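PDB 3PME: type C neurotoxin from Clostridium botulinum, which probably attaches the toxin to nerve-cell membranes through its receptor-binding domain, with gangliosides and phosphatidylethanolamine as likely partners. Local coordinates for residues W74-K79 with W227-K232; Y242-R247 with L369-K374; I109-Q114 with G151-Y156; M294-Y299 with S333-Y338. All blocks are in the same frame, centred on the assembly; numbering follows the deposited sequence.

Contact 1. Residues W74-K79 with W227-K232; sequences WIKISK and WGNPLK
Lys76 reaches out from the end of strand 68-77 and lays the aliphatic part of its chain against Trp227 and Asn229. CG lies anti to the backbone N (chi1 175°), and the next two torsions are also extended, which carries the methylenes straight off the strand before the chain bends at its last torsion (chi4 -73°). That bend turns NZ aside, leaving CE as the atom that touches both partners: Lys76 CE lies 4.0 Å from Trp227 CB and 3.8 Å from Asn229 OD1. The Asn229 side chain crosses the lysine at about a right angle, its OD1 also 4.1 Å from Lys76 CD. Although the CB of Trp227 faces the strand, its indole leads away toward Ser407, its strongest polar partner, and van der Waals contact on this side is made through the CB methylene. The CA atoms of Lys76 and Trp227 stay 8.3 Å apart, a spacing bridged by side chains with no hydrogen bond between the two segments. This is the junction of the two halves of the receptor-binding domain: strand 68-77 belongs to the concanavalin-like N-terminal part, and loop residues 227-232 to the trefoil-related C-terminal part. The polar ends are engaged beyond the pair. Lys76 NZ forms a salt bridge with Asp409 and a hydrogen bond with Asn138 OD1, while Asn229 OD1 accepts from Trp140 NE1. All three touching residues are buried, so the lysine charge sits inside the interface with a carboxylate beside it, which would probably stabilise its protonated form.

Contact 2. Residues Y242-R247 with L369-K374; sequences YNYIDR and LADIYK
Tyr244 is swung toward Ala370 by a first torsion that sets CG beside the backbone N and opposite the carbonyl carbon (chi1 -51°), while chi2 of -63° turns the ring until its rim meets the methyl group. Ala370 CB lies near the ring plane, 4.0 Å from Tyr244 CE2 and 4.1 Å from Tyr244 CD2, which makes this an edge contact rather than one over the face. One face is instead taken by the preceding residue, with Asn243 CB 3.6 Å above the plane and over the ring centre. Further along, the phenol oxygen comes up beside the strand backbone, Tyr244 OH standing 4.2 Å from Asp371 CA. No direct hydrogen bond spans the segments; one water does the work. It donates to Ala370 O at 2.7 Å and accepts from Asn243 ND2 at 3.1 Å. The same water is hydrogen-bonded to Tyr244 OH, also at 2.7 Å. Three protein groups therefore hold it, and two of them come from the loop, so it couples the loop to the strand carbonyl while the ring rim packs alongside. Asn243 OD1 binds Thr399 OG1, a second tie for the amide. The Tyr244 ring also meets Tyr384 edge-to-face and touches Leu258. Tyr244 opens a type I beta turn that closes with Arg247 N on Tyr244 O, leading into strand 247-252. A tyrosine from the turn thus packs against strand 366-373, joining an early loop to a late strand within the beta-trefoil C-terminal half of the receptor-binding domain.

Contact 3. Residues I109-Q114 with G151-Y156; sequences IEWILQ and GYMKLY
Met153 points its sulfur at the rim of the Trp111 indole, and the two side chains meet at a slant. The sulfur lies 4.5 Å from the centroid of the five-membered ring, 87° off the ring normal, so it sits practically in the indole plane: a Met-aromatic contact made at the edge. Two ring atoms share the approach, Trp111 CD1 and Trp111 NE1, both 3.6 Å from Met153 SD. The methionine gets there from a CG position between its backbone N and carbonyl carbon (chi1 57°), after which the chain runs out fully extended and delivers the thioether across the gap. The methyl stands off a little farther than the sulfur, Met153 CE lying 4.2 Å from Trp111 CD1. On the tryptophan side, CG anti to the backbone N (chi1 167°) presents the pyrrole edge to the sulfur. Leu113, two residues along the same strand, adds its CB methylene, 4.0 Å from Met153 SD. The backbones remain well apart, with 8.4 Å between the CA atoms of Trp111 and Leu155 and no hydrogen bond across, as expected where side chains from two different sheets face each other. Strands 108-114 and 152-157 lie in different antiparallel sheets, whose packing fits the concanavalin-like jelly-roll sandwich of the N-terminal half. Trp100 meets the Trp111 ring with planes at about 20°, and Ile167 also touches Met153. An in-plane sulfur faces the slightly positive ring hydrogens, so a modest electrostatic attraction probably adds to the dispersion forces of this buried contact.

Contact 4. Residues M294-Y299 with S333-Y338; sequences MFHMLY and SNLGNY. With SO4 (sulfate ion), chain C.
Strand 292-299 of the C-terminal trefoil-related half meets the loop between strands 326-332 and 343-347 in a small surface contact, bridged by a water. Leu335 sets a methyl over one face of the His296 imidazole: CD2 stands 4.1 Å above the plane, offset toward the rim, with His296 CE1 its nearest atom. The leucine reaches it with CG anti to its own carbonyl carbon (chi1 -53°). In the plane of the same ring, at the edge, lies the water, 2.7 Å from His296 NE2, and it donates to Gly336 O at 3.0 Å. His296 ND1 is hydrogen-bonded to Glu303 OE2, so both ring nitrogens are engaged, which probably restrains the rotation of the imidazole. Met294, two residues earlier on the strand, bends at its last torsion (chi3 -67°) and brings SD to 3.5 Å from Gly336 O. Asn337 is the centre of an inverse gamma turn, with a weak bond from Tyr338 N to Gly336 O. At the other end of the strand, Tyr299 OH donates to sulfate O4 at 2.9 Å. Tyr248, Asn271 and Lys270 also hydrogen-bond this ion, probably from the crystallisation liquor. The contact thus lays the connection between strands 326-332 and 343-347 against strand 292-299, within the beta-trefoil half of the domain.

From the N terminus, strand 68-77 supplies the first half of contact 1, which waits for its partner at 227-232. Within that span contact 3 opens and closes, joining the two sheets of the N-terminal half; the two contacts touch where Ile77 CD1 packs 3.9 Å from Ile109 CG2. Once contact 1 has closed, tying the N-terminal half to the C-terminal one, contact 2 opens at 242-247. Contact 4 begins and ends before contact 2 closes at 369-374, and both reach the same antiparallel sheet. No pair crosses. Contacts 3 and 4 lie farthest apart, their centres about 51 Å from each other on opposite sides of the chain's centre.

Contact 1. Residues W74-K79 with W227-K232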
# COMPACT_ATOMS: atom_id res chain seq x y z
N TRP A 74 4.30 -3.34 -9.54
CA TRP A 74 4.02 -3.36 -8.11
C TRP A 74 3.54 -4.75 -7.75
O TRP A 74 2.93 -5.44 -8.57
CB TRP A 74 2.91 -2.36 -7.74
CG TRP A 74 3.21 -0.96 -8.12
CD1 TRP A 74 3.36 -0.46 -9.39
CD2 TRP A 74 3.39 0.15 -7.23
NE1 TRP A 74 3.62 0.88 -9.34
CE2 TRP A 74 3.65 1.28 -8.02
CE3 TRP A 74 3.35 0.29 -5.84
CZ2 TRP A 74 3.88 2.54 -7.47
CZ3 TRP A 74 3.58 1.54 -5.29
CH2 TRP A 74 3.84 2.65 -6.10
N ILE A 75 3.79 -5.17 -6.52
CA ILE A 75 3.35 -6.47 -6.06
C ILE A 75 2.81 -6.37 -4.63
O ILE A 75 3.23 -5.50 -3.85
CB ILE A 75 4.50 -7.51 -6.18
CG1 ILE A 75 3.98 -8.95 -6.01
CG2 ILE A 75 5.66 -7.17 -5.24
CD1 ILE A 75 4.97 -10.01 -6.52
N LYS A 76 1.88 -7.26 -4.30
CA LYS A 76 1.22 -7.30 -3.00
C LYS A 76 1.03 -8.79 -2.70
O LYS A 76 0.34 -9.48 -3.45
CB LYS A 76 -0.13 -6.58 -3.07
CG LYS A 76 -0.96 -6.67 -1.80
CD LYS A 76 -2.19 -5.79 -1.94
CE LYS A 76 -3.11 -5.89 -0.71
NZ LYS A 76 -3.84 -7.19 -0.69
N ILE A 77 1.66 -9.28 -1.64
CA ILE A 77 1.73 -10.71 -1.36
C ILE A 77 1.02 -11.02 -0.04
O ILE A 77 1.36 -10.47 1.00
CB ILE A 77 3.19 -11.21 -1.34
CG1 ILE A 77 3.91 -10.80 -2.63
CG2 ILE A 77 3.24 -12.72 -1.19
CD1 ILE A 77 5.42 -10.77 -2.49
N SER A 78 0.02 -11.90 -0.08
CA SER A 78 -0.77 -12.18 1.12
C SER A 78 0.07 -12.65 2.30
O SER A 78 1.17 -13.16 2.14
CB SER A 78 -1.88 -13.20 0.81
OG SER A 78 -1.36 -14.52 0.75
N LYS A 79 -0.47 -12.46 3.50
CA LYS A 79 0.21 -12.91 4.70
C LYS A 79 0.50 -14.41 4.67
O LYS A 79 1.61 -14.83 5.00
CB LYS A 79 -0.62 -12.55 5.94
CG LYS A 79 -0.07 -13.15 7.23
CD LYS A 79 -0.87 -12.72 8.47
CE LYS A 79 -2.32 -13.12 8.37
NZ LYS A 79 -3.08 -12.85 9.63
N TRP A 227 -2.67 -1.05 3.48
CA TRP A 227 -2.05 -1.99 2.54
C TRP A 227 -1.57 -1.31 1.26
O TRP A 227 -0.98 -1.96 0.40
CB TRP A 227 -3.09 -3.04 2.13
CG TRP A 227 -3.84 -3.59 3.30
CD1 TRP A 227 -5.15 -3.35 3.62
CD2 TRP A 227 -3.32 -4.43 4.33
NE1 TRP A 227 -5.48 -4.01 4.78
CE2 TRP A 227 -4.37 -4.68 5.23
CE3 TRP A 227 -2.06 -4.99 4.57
CZ2 TRP A 227 -4.20 -5.48 6.36
CZ3 TRP A 227 -1.90 -5.79 5.69
CH2 TRP A 227 -2.97 -6.02 6.58
N GLY A 228 -1.85 -0.02 1.11
CA GLY A 228 -1.57 0.68 -0.13
C GLY A 228 -2.67 0.67 -1.19
O GLY A 228 -2.47 1.11 -2.32
N ASN A 229 -3.85 0.17 -0.82
CA ASN A 229 -5.02 0.23 -1.69
C ASN A 229 -5.62 1.64 -1.62
O ASN A 229 -5.42 2.35 -0.63
CB ASN A 229 -6.12 -0.72 -1.21
CG ASN A 229 -5.65 -2.15 -1.01
OD1 ASN A 229 -4.94 -2.71 -1.84
ND2 ASN A 229 -6.08 -2.76 0.09
N PRO A 230 -6.40 2.04 -2.64
CA PRO A 230 -7.11 3.32 -2.50
C PRO A 230 -8.05 3.31 -1.30
O PRO A 230 -8.78 2.32 -1.09
CB PRO A 230 -7.92 3.40 -3.80
CG PRO A 230 -7.05 2.62 -4.79
CD PRO A 230 -6.56 1.46 -3.98
N LEU A 231 -8.03 4.40 -0.54
CA LEU A 231 -8.96 4.61 0.56
C LEU A 231 -10.30 4.98 -0.05
O LEU A 231 -10.35 5.69 -1.05
CB LEU A 231 -8.44 5.73 1.47
CG LEU A 231 -9.03 5.77 2.88
CD1 LEU A 231 -8.42 4.65 3.73
CD2 LEU A 231 -8.78 7.12 3.51
N LYS A 232 -11.39 4.47 0.54
CA LYS A 232 -12.72 4.69 -0.02
C LYS A 232 -13.69 5.18 1.03
O LYS A 232 -13.62 4.79 2.19
CB LYS A 232 -13.27 3.40 -0.62
CG LYS A 232 -12.48 2.85 -1.80
CD LYS A 232 -12.94 1.45 -2.19
CE LYS A 232 -12.56 0.43 -1.12
NZ LYS A 232 -12.87 -0.98 -1.54

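Contact 2. Residues Y242-R247 with L369-K374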
# COMPACT_ATOMS: atom_id res chain seq x y z
N TYR A 242 0.01 6.13 13.64
CA TYR A 242 1.26 5.47 13.29
C TYR A 242 1.96 4.89 14.52
O TYR A 242 2.54 3.80 14.46
CB TYR A 242 2.17 6.50 12.62
CG TYR A 242 3.43 5.96 12.00
CD1 TYR A 242 4.56 5.73 12.77
CD2 TYR A 242 3.50 5.71 10.65
CE1 TYR A 242 5.73 5.25 12.20
CE2 TYR A 242 4.65 5.23 10.06
CZ TYR A 242 5.76 5.00 10.85
OH TYR A 242 6.91 4.52 10.27
N ASN A 243 1.90 5.61 15.63
CA ASN A 243 2.64 5.22 16.82
C ASN A 243 1.99 4.11 17.64
O ASN A 243 2.65 3.50 18.49
CB ASN A 243 2.89 6.44 17.72
CG ASN A 243 3.87 7.44 17.12
OD1 ASN A 243 4.58 7.12 16.15
ND2 ASN A 243 3.93 8.64 17.69
N TYR A 244 0.70 3.87 17.42
CA TYR A 244 -0.07 2.97 18.28
C TYR A 244 -0.92 1.95 17.50
O TYR A 244 -2.14 1.97 17.58
CB TYR A 244 -0.92 3.81 19.25
CG TYR A 244 -0.11 4.87 19.97
CD1 TYR A 244 0.92 4.50 20.83
CD2 TYR A 244 -0.34 6.22 19.75
CE1 TYR A 244 1.70 5.46 21.47
CE2 TYR A 244 0.42 7.19 20.40
CZ TYR A 244 1.44 6.80 21.25
OH TYR A 244 2.20 7.74 21.89
N ILE A 245 -0.26 1.05 16.77
CA ILE A 245 -0.95 0.10 15.89
C ILE A 245 -1.76 -0.95 16.65
O ILE A 245 -2.63 -1.62 16.09
CB ILE A 245 0.04 -0.61 14.93
CG1 ILE A 245 -0.70 -1.38 13.83
CG2 ILE A 245 0.95 -1.54 15.72
CD1 ILE A 245 0.20 -1.89 12.72
N ASP A 246 -1.47 -1.09 17.95
CA ASP A 246 -2.14 -2.08 18.78
C ASP A 246 -3.26 -1.48 19.63
O ASP A 246 -3.73 -2.13 20.56
CB ASP A 246 -1.14 -2.77 19.71
CG ASP A 246 -0.40 -1.80 20.62
OD1 ASP A 246 -0.39 -0.58 20.33
OD2 ASP A 246 0.20 -2.26 21.61
N ARG A 247 -3.67 -0.26 19.32
CA ARG A 247 -4.75 0.38 20.06
C ARG A 247 -5.92 0.66 19.16
O ARG A 247 -5.75 0.87 17.96
CB ARG A 247 -4.28 1.68 20.71
CG ARG A 247 -3.16 1.46 21.70
CD ARG A 247 -2.84 2.66 22.57
NE ARG A 247 -1.93 2.19 23.61
CZ ARG A 247 -2.28 1.91 24.86
NH1 ARG A 247 -3.52 2.13 25.31
NH2 ARG A 247 -1.36 1.45 25.70
N LEU A 369 -3.37 14.62 16.12
CA LEU A 369 -2.25 13.76 16.49
C LEU A 369 -2.62 12.87 17.67
O LEU A 369 -3.71 13.01 18.24
CB LEU A 369 -0.98 14.58 16.75
CG LEU A 369 -1.03 15.69 17.80
CD1 LEU A 369 -0.98 15.13 19.21
CD2 LEU A 369 0.14 16.64 17.59
N ALA A 370 -1.75 11.94 18.02
CA ALA A 370 -1.99 11.10 19.18
C ALA A 370 -0.80 11.16 20.12
O ALA A 370 0.35 11.13 19.69
CB ALA A 370 -2.27 9.66 18.77
N ASP A 371 -1.08 11.23 21.42
CA ASP A 371 -0.02 11.29 22.42
C ASP A 371 -0.66 10.99 23.77
O ASP A 371 -1.90 10.86 23.86
CB ASP A 371 0.62 12.69 22.44
CG ASP A 371 2.00 12.74 23.15
OD1 ASP A 371 2.48 11.72 23.69
OD2 ASP A 371 2.59 13.84 23.15
N ILE A 372 0.17 10.87 24.80
CA ILE A 372 -0.30 10.68 26.16
C ILE A 372 -0.64 12.05 26.75
O ILE A 372 0.24 12.89 26.94
CB ILE A 372 0.77 9.96 27.02
CG1 ILE A 372 1.04 8.57 26.43
CG2 ILE A 372 0.34 9.86 28.47
CD1 ILE A 372 2.30 7.90 26.97
N TYR A 373 -1.92 12.27 26.99
CA TYR A 373 -2.41 13.52 27.55
C TYR A 373 -3.24 13.25 28.80
O TYR A 373 -3.49 12.09 29.15
CB TYR A 373 -3.31 14.23 26.53
CG TYR A 373 -2.57 14.97 25.44
CD1 TYR A 373 -2.02 16.22 25.67
CD2 TYR A 373 -2.44 14.43 24.16
CE1 TYR A 373 -1.35 16.91 24.68
CE2 TYR A 373 -1.77 15.12 23.16
CZ TYR A 373 -1.22 16.35 23.43
OH TYR A 373 -0.55 17.06 22.45
N LYS A 374 -3.67 14.32 29.45
CA LYS A 374 -4.72 14.25 30.45
C LYS A 374 -5.95 14.88 29.79
O LYS A 374 -6.15 16.08 29.88
CB LYS A 374 -4.32 15.06 31.69
CG LYS A 374 -3.10 14.50 32.43
CD LYS A 374 -2.64 15.47 33.50
CE LYS A 374 -1.61 14.86 34.41
NZ LYS A 374 -0.44 14.44 33.63
O HOH W 1 2.62 9.78 20.21

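Contact 3. Residues I109-Q114 with G151-Y156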
# COMPACT_ATOMS: atom_id res chain seq x y z
N ILE A 109 11.36 -11.74 -2.01
CA ILE A 109 11.23 -11.82 -3.46
C ILE A 109 12.62 -12.00 -4.05
O ILE A 109 13.61 -11.45 -3.54
CB ILE A 109 10.54 -10.59 -4.11
CG1 ILE A 109 11.26 -9.29 -3.74
CG2 ILE A 109 9.08 -10.52 -3.73
CD1 ILE A 109 10.94 -8.16 -4.71
N GLU A 110 12.69 -12.80 -5.11
CA GLU A 110 13.98 -13.14 -5.71
C GLU A 110 13.90 -13.08 -7.23
O GLU A 110 13.02 -13.69 -7.84
CB GLU A 110 14.44 -14.53 -5.26
CG GLU A 110 15.86 -14.88 -5.73
CD GLU A 110 16.38 -16.20 -5.17
OE1 GLU A 110 15.57 -16.98 -4.63
OE2 GLU A 110 17.60 -16.46 -5.27
N TRP A 111 14.82 -12.32 -7.82
CA TRP A 111 14.91 -12.20 -9.26
C TRP A 111 16.13 -12.98 -9.72
O TRP A 111 17.22 -12.80 -9.20
CB TRP A 111 15.06 -10.74 -9.67
CG TRP A 111 15.47 -10.52 -11.11
CD1 TRP A 111 16.74 -10.46 -11.59
CD2 TRP A 111 14.61 -10.32 -12.23
NE1 TRP A 111 16.73 -10.24 -12.95
CE2 TRP A 111 15.42 -10.15 -13.36
CE3 TRP A 111 13.22 -10.26 -12.38
CZ2 TRP A 111 14.90 -9.93 -14.64
CZ3 TRP A 111 12.70 -10.03 -13.65
CH2 TRP A 111 13.54 -9.87 -14.75
N ILE A 112 15.91 -13.87 -10.68
CA ILE A 112 16.93 -14.81 -11.10
C ILE A 112 17.22 -14.65 -12.58
O ILE A 112 16.30 -14.54 -13.38
CB ILE A 112 16.45 -16.26 -10.84
CG1 ILE A 112 16.33 -16.51 -9.33
CG2 ILE A 112 17.38 -17.28 -11.52
CD1 ILE A 112 17.60 -17.00 -8.71
N LEU A 113 18.51 -14.63 -12.92
CA LEU A 113 18.96 -14.59 -14.31
C LEU A 113 19.87 -15.79 -14.51
O LEU A 113 20.83 -15.98 -13.75
CB LEU A 113 19.74 -13.31 -14.61
CG LEU A 113 20.14 -13.11 -16.08
CD1 LEU A 113 18.90 -12.91 -16.95
CD2 LEU A 113 21.10 -11.92 -16.25
N GLN A 114 19.58 -16.60 -15.52
CA GLN A 114 20.25 -17.89 -15.66
C GLN A 114 20.81 -18.09 -17.06
O GLN A 114 20.11 -17.90 -18.05
CB GLN A 114 19.27 -19.01 -15.31
CG GLN A 114 19.85 -20.40 -15.37
CD GLN A 114 18.96 -21.37 -14.63
OE1 GLN A 114 18.78 -21.25 -13.42
NE2 GLN A 114 18.39 -22.32 -15.35
N GLY A 151 27.66 -5.29 -16.77
CA GLY A 151 27.99 -5.22 -15.36
C GLY A 151 27.04 -5.94 -14.44
O GLY A 151 27.29 -7.08 -14.03
N TYR A 152 25.94 -5.27 -14.10
CA TYR A 152 25.13 -5.66 -12.96
C TYR A 152 23.64 -5.70 -13.23
O TYR A 152 23.12 -5.02 -14.11
CB TYR A 152 25.39 -4.71 -11.78
CG TYR A 152 26.85 -4.61 -11.53
CD1 TYR A 152 27.62 -3.74 -12.28
CD2 TYR A 152 27.48 -5.43 -10.62
CE1 TYR A 152 28.96 -3.68 -12.11
CE2 TYR A 152 28.85 -5.37 -10.44
CZ TYR A 152 29.57 -4.48 -11.19
OH TYR A 152 30.94 -4.37 -11.07
N MET A 153 22.96 -6.51 -12.43
CA MET A 153 21.53 -6.32 -12.29
C MET A 153 21.28 -5.73 -10.91
O MET A 153 22.00 -6.03 -9.96
CB MET A 153 20.78 -7.62 -12.53
CG MET A 153 21.17 -8.75 -11.64
SD MET A 153 20.25 -10.21 -12.15
CE MET A 153 20.77 -11.34 -10.88
N LYS A 154 20.29 -4.85 -10.82
CA LYS A 154 20.08 -4.09 -9.61
C LYS A 154 18.60 -4.12 -9.26
O LYS A 154 17.75 -4.07 -10.14
CB LYS A 154 20.52 -2.64 -9.80
CG LYS A 154 22.06 -2.50 -9.89
CD LYS A 154 22.48 -1.22 -10.63
CE LYS A 154 22.35 0.03 -9.78
NZ LYS A 154 22.68 1.27 -10.57
N LEU A 155 18.33 -4.21 -7.96
CA LEU A 155 16.97 -4.27 -7.46
C LEU A 155 16.62 -3.01 -6.69
O LEU A 155 17.29 -2.66 -5.71
CB LEU A 155 16.83 -5.48 -6.54
CG LEU A 155 15.49 -5.60 -5.82
CD1 LEU A 155 14.37 -5.64 -6.84
CD2 LEU A 155 15.49 -6.86 -4.99
N TYR A 156 15.55 -2.35 -7.13
CA TYR A 156 15.04 -1.14 -6.50
C TYR A 156 13.70 -1.46 -5.87
O TYR A 156 12.89 -2.16 -6.47
CB TYR A 156 14.82 -0.03 -7.52
CG TYR A 156 16.10 0.53 -8.10
CD1 TYR A 156 16.81 -0.19 -9.06
CD2 TYR A 156 16.59 1.76 -7.70
CE1 TYR A 156 17.98 0.31 -9.60
CE2 TYR A 156 17.79 2.26 -8.23
CZ TYR A 156 18.47 1.52 -9.19
OH TYR A 156 19.65 1.99 -9.73

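Contact 4. Residues M294-Y299 with S333-Y338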
# COMPACT_ATOMS: atom_id res chain seq x y z
N MET A 294 -16.05 13.39 6.97
CA MET A 294 -16.51 13.20 8.34
C MET A 294 -16.23 11.75 8.72
O MET A 294 -16.15 10.90 7.85
CB MET A 294 -18.00 13.51 8.44
CG MET A 294 -18.29 14.97 8.12
SD MET A 294 -20.03 15.30 7.83
CE MET A 294 -20.32 14.39 6.31
N PHE A 295 -16.09 11.48 10.01
CA PHE A 295 -15.88 10.11 10.48
C PHE A 295 -17.11 9.64 11.22
O PHE A 295 -17.58 10.35 12.12
CB PHE A 295 -14.68 10.06 11.44
CG PHE A 295 -13.38 10.47 10.83
CD1 PHE A 295 -12.63 9.56 10.09
CD2 PHE A 295 -12.90 11.76 10.99
CE1 PHE A 295 -11.43 9.95 9.51
CE2 PHE A 295 -11.69 12.15 10.42
CZ PHE A 295 -10.94 11.24 9.69
N HIS A 296 -17.64 8.49 10.85
CA HIS A 296 -18.74 7.89 11.61
C HIS A 296 -18.27 6.66 12.35
O HIS A 296 -17.31 6.00 11.95
CB HIS A 296 -19.91 7.53 10.69
CG HIS A 296 -20.72 8.71 10.26
ND1 HIS A 296 -22.02 8.59 9.80
CD2 HIS A 296 -20.44 10.03 10.25
CE1 HIS A 296 -22.48 9.79 9.49
NE2 HIS A 296 -21.55 10.68 9.77
N MET A 297 -18.92 6.36 13.46
CA MET A 297 -18.65 5.13 14.20
C MET A 297 -19.98 4.55 14.67
O MET A 297 -20.78 5.26 15.29
CB MET A 297 -17.75 5.37 15.41
CG MET A 297 -17.40 4.08 16.16
SD MET A 297 -16.52 4.33 17.72
CE MET A 297 -14.87 4.74 17.13
N LEU A 298 -20.22 3.29 14.35
CA LEU A 298 -21.36 2.56 14.90
C LEU A 298 -20.86 1.97 16.21
O LEU A 298 -19.88 1.20 16.25
CB LEU A 298 -21.79 1.45 13.94
CG LEU A 298 -23.01 0.62 14.34
CD1 LEU A 298 -24.25 1.49 14.59
CD2 LEU A 298 -23.29 -0.40 13.24
N TYR A 299 -21.50 2.38 17.30
CA TYR A 299 -21.08 1.98 18.64
C TYR A 299 -22.31 1.64 19.48
O TYR A 299 -23.20 2.47 19.62
CB TYR A 299 -20.27 3.10 19.29
CG TYR A 299 -19.79 2.75 20.67
CD1 TYR A 299 -18.60 2.04 20.84
CD2 TYR A 299 -20.51 3.13 21.80
CE1 TYR A 299 -18.15 1.70 22.11
CE2 TYR A 299 -20.07 2.79 23.06
CZ TYR A 299 -18.90 2.08 23.21
OH TYR A 299 -18.46 1.75 24.47
N SER A 333 -24.40 12.19 18.36
CA SER A 333 -25.43 11.33 17.78
C SER A 333 -26.27 12.05 16.72
O SER A 333 -26.88 11.40 15.87
CB SER A 333 -26.33 10.73 18.86
OG SER A 333 -26.95 11.77 19.58
N ASN A 334 -26.28 13.38 16.77
CA ASN A 334 -26.87 14.19 15.70
C ASN A 334 -25.99 14.15 14.47
O ASN A 334 -24.87 14.68 14.46
CB ASN A 334 -27.05 15.64 16.16
CG ASN A 334 -28.21 15.81 17.11
OD1 ASN A 334 -29.10 14.96 17.19
ND2 ASN A 334 -28.21 16.92 17.84
N LEU A 335 -26.46 13.49 13.42
CA LEU A 335 -25.66 13.33 12.22
C LEU A 335 -25.96 14.41 11.17
O LEU A 335 -27.12 14.78 10.97
CB LEU A 335 -25.88 11.94 11.61
CG LEU A 335 -25.69 10.75 12.55
CD1 LEU A 335 -26.02 9.46 11.81
CD2 LEU A 335 -24.27 10.70 13.10
N GLY A 336 -24.92 14.90 10.51
CA GLY A 336 -25.07 15.90 9.47
C GLY A 336 -23.75 16.58 9.16
O GLY A 336 -22.73 16.26 9.77
N ASN A 337 -23.77 17.51 8.20
CA ASN A 337 -22.56 18.23 7.79
C ASN A 337 -22.21 19.35 8.77
O ASN A 337 -22.04 20.48 8.35
CB ASN A 337 -22.73 18.85 6.40
CG ASN A 337 -22.33 17.91 5.29
OD1 ASN A 337 -21.88 18.35 4.22
ND2 ASN A 337 -22.48 16.62 5.52
N TYR A 338 -22.10 19.02 10.05
CA TYR A 338 -21.74 20.01 11.07
C TYR A 338 -20.26 20.38 10.97
O TYR A 338 -19.39 19.51 10.98
CB TYR A 338 -22.04 19.46 12.46
CG TYR A 338 -23.51 19.24 12.71
CD1 TYR A 338 -24.32 20.28 13.14
CD2 TYR A 338 -24.09 17.99 12.52
CE1 TYR A 338 -25.66 20.08 13.37
CE2 TYR A 338 -25.44 17.78 12.76
CZ TYR A 338 -26.22 18.84 13.18
OH TYR A 338 -27.56 18.64 13.42
S SO4 C . -15.16 -0.31 24.20
O1 SO4 C . -13.79 -0.49 24.70
O2 SO4 C . -15.15 0.03 22.79
O3 SO4 C . -15.89 -1.55 24.39
O4 SO4 C . -15.81 0.77 24.94
O HOH W 2 -22.20 13.28 9.42